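Local structure of chitin elicitor receptor kinase 1 (Arabidopsis thaliana, 4EBY) at residues A[19-24]-A[32-37]. The protein probably senses chitin oligomers at the plant cell surface through its LysM-containing ectodomain and, on chitin-induced dimerization, activates immune signalling. Residues are numbered along the deposited sequence; the frame is centred on the assembly and turned at random.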
loop_
_atom_site.group_PDB
_atom_site.type_symbol
_atom_site.label_atom_id
_atom_site.label_comp_id
_atom_site.label_asym_id
_atom_site.label_seq_id
_atom_site.Cartn_x
_atom_site.Cartn_y
_atom_site.Cartn_z
ATOM N N THR A 19 -12.222 -7.896 -5.968
ATOM C CA THR A 19 -11.874 -9.259 -5.539
ATOM C C THR A 19 -10.385 -9.405 -5.190
ATOM O O THR A 19 -9.548 -8.551 -5.526
ATOM C CB THR A 19 -12.145 -10.265 -6.643
ATOM O OG1 THR A 19 -11.358 -9.919 -7.786
ATOM C CG2 THR A 19 -13.631 -10.287 -7.014
ATOM N N LEU A 20 -10.027 -10.507 -4.535
ATOM C CA LEU A 20 -8.625 -10.699 -4.173
ATOM C C LEU A 20 -7.761 -10.868 -5.437
ATOM O O LEU A 20 -6.613 -10.418 -5.494
ATOM C CB LEU A 20 -8.477 -11.910 -3.259
ATOM C CG LEU A 20 -7.086 -12.049 -2.648
ATOM C CD1 LEU A 20 -6.811 -10.855 -1.748
ATOM C CD2 LEU A 20 -7.009 -13.383 -1.874
ATOM N N SER A 21 -8.326 -11.496 -6.464
ATOM C CA SER A 21 -7.615 -11.670 -7.722
ATOM C C SER A 21 -7.223 -10.322 -8.332
ATOM O O SER A 21 -6.112 -10.160 -8.814
ATOM C CB SER A 21 -8.485 -12.484 -8.699
ATOM O OG SER A 21 -7.802 -12.683 -9.909
ATOM N N VAL A 22 -8.147 -9.368 -8.345
ATOM C CA VAL A 22 -7.837 -8.050 -8.912
ATOM C C VAL A 22 -6.752 -7.332 -8.106
ATOM O O VAL A 22 -5.840 -6.706 -8.659
ATOM C CB VAL A 22 -9.101 -7.174 -9.042
ATOM C CG1 VAL A 22 -8.711 -5.731 -9.359
ATOM C CG2 VAL A 22 -9.996 -7.720 -10.143
ATOM N N ILE A 23 -6.822 -7.443 -6.785
ATOM C CA ILE A 23 -5.779 -6.863 -5.954
ATOM C C ILE A 23 -4.432 -7.482 -6.287
ATOM O O ILE A 23 -3.446 -6.778 -6.464
ATOM C CB ILE A 23 -6.087 -7.065 -4.471
ATOM C CG1 ILE A 23 -7.347 -6.269 -4.113
ATOM C CG2 ILE A 23 -4.896 -6.631 -3.571
ATOM C CD1 ILE A 23 -7.870 -6.563 -2.700
ATOM N N ASN A 24 -4.384 -8.808 -6.361
ATOM C CA ASN A 24 -3.109 -9.462 -6.632
ATOM C C ASN A 24 -2.589 -9.134 -8.033
ATOM O O ASN A 24 -1.381 -9.015 -8.239
ATOM C CB ASN A 24 -3.254 -10.981 -6.440
ATOM C CG ASN A 24 -1.921 -11.680 -6.216
ATOM O OD1 ASN A 24 -0.823 -11.107 -6.389
ATOM N ND2 ASN A 24 -2.011 -12.920 -5.822
ATOM N N ALA A 32 4.618 -11.092 -4.282
ATOM C CA ALA A 32 3.254 -11.611 -4.323
ATOM C C ALA A 32 2.917 -11.921 -5.762
ATOM O O ALA A 32 2.165 -11.178 -6.417
ATOM C CB ALA A 32 2.275 -10.590 -3.771
ATOM N N PRO A 33 3.505 -13.000 -6.277
ATOM C CA PRO A 33 3.350 -13.255 -7.708
ATOM C C PRO A 33 1.955 -13.770 -8.037
ATOM O O PRO A 33 1.474 -14.759 -7.472
ATOM C CB PRO A 33 4.453 -14.271 -8.010
ATOM C CG PRO A 33 4.807 -14.877 -6.686
ATOM C CD PRO A 33 4.427 -13.938 -5.616
ATOM N N TYR A 34 1.306 -13.093 -8.970
ATOM C CA TYR A 34 -0.057 -13.413 -9.344
ATOM C C TYR A 34 -0.102 -14.643 -10.246
ATOM O O TYR A 34 0.436 -14.629 -11.350
ATOM C CB TYR A 34 -0.651 -12.200 -10.076
ATOM C CG TYR A 34 -2.086 -12.380 -10.529
ATOM C CD1 TYR A 34 -3.069 -12.796 -9.642
ATOM C CD2 TYR A 34 -2.459 -12.084 -11.831
ATOM C CE1 TYR A 34 -4.399 -12.945 -10.049
ATOM C CE2 TYR A 34 -3.777 -12.217 -12.244
ATOM C CZ TYR A 34 -4.743 -12.648 -11.347
ATOM O OH TYR A 34 -6.056 -12.804 -11.760
ATOM N N ASP A 35 -0.740 -15.711 -9.783
ATOM C CA ASP A 35 -0.924 -16.871 -10.652
ATOM C C ASP A 35 -2.372 -17.346 -10.708
ATOM O O ASP A 35 -2.672 -18.325 -11.381
ATOM C CB ASP A 35 0.046 -18.012 -10.307
ATOM C CG ASP A 35 -0.259 -18.674 -8.966
ATOM O OD1 ASP A 35 -1.316 -18.374 -8.376
ATOM O OD2 ASP A 35 0.557 -19.523 -8.532
ATOM N N GLN A 36 -3.264 -16.612 -10.044
ATOM C CA GLN A 36 -4.695 -16.935 -9.965
ATOM C C GLN A 36 -5.029 -18.195 -9.176
ATOM O O GLN A 36 -6.202 -18.563 -9.062
ATOM C CB GLN A 36 -5.313 -17.057 -11.365
ATOM C CG GLN A 36 -5.237 -15.786 -12.194
ATOM C CD GLN A 36 -6.046 -15.900 -13.474
ATOM O OE1 GLN A 36 -5.494 -16.136 -14.549
ATOM N NE2 GLN A 36 -7.365 -15.746 -13.358
ATOM N N ILE A 37 -4.014 -18.868 -8.655
ATOM C CA ILE A 37 -4.222 -20.129 -7.946
ATOM C C ILE A 37 -3.817 -20.014 -6.471
ATOM O O ILE A 37 -4.597 -20.337 -5.573
ATOM C CB ILE A 37 -3.411 -21.248 -8.580
ATOM C CG1 ILE A 37 -3.830 -21.438 -10.041
ATOM C CG2 ILE A 37 -3.595 -22.540 -7.797
ATOM C CD1 ILE A 37 -2.848 -22.258 -10.840
HETATM O O HOH W 1 -8.594 -15.205 -10.620
#
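Tyr-34 lies along the first helix of a βααβ unit, the topology of a LysM domain: helix 20-26 follows strand 8-13, and the loop carrying residues 32-37 leads on to helix 40-43 and strand 60-70. The tight part is where the tyrosine ring meets Asn-24. Its CD1 stands 3.7 Å from Asn-24 CB, and the amide and ring planes are 58° apart, which excludes a parallel stack. With CG anti to the backbone N (chi1 -180°), the ring runs back beside the helix toward Ser-21, one turn earlier; CE1 comes 3.5 Å from Ser-21 O, and the hydroxyl arrives at the serine side chain. Asn-24, itself buried, also touches Phe-39 and Ile-42. Ile-23 points away from residues 32-37, and both it and Leu-20 pack on Val-61 of strand 60-70. The backbone N of Tyr-34 is hydrogen-bonded to Asn-28 OD1, tying the loop to the residues just past the helix. Tyr-34 also belongs to a glycan pocket with Asn-28, Ser-29 and Ser-30, its side chain about 4 Å from a bound NAG.

The other side is looser and wetter. Gln-36 reaches the helix through one water, which accepts from its NE2 at 3.0 Å and sits 2.7 Å from Ser-21 OG. Beyond it, Asp-35 OD1 accepts from Ile-37 N at 2.8 Å, an Asx turn that bends the exposed chain. The close-packed and the water-bridged parts meet at the hydroxyl, where Ser-21 OG, at the ring's edge and near its plane, lies 2.5 Å from Tyr-34 OH.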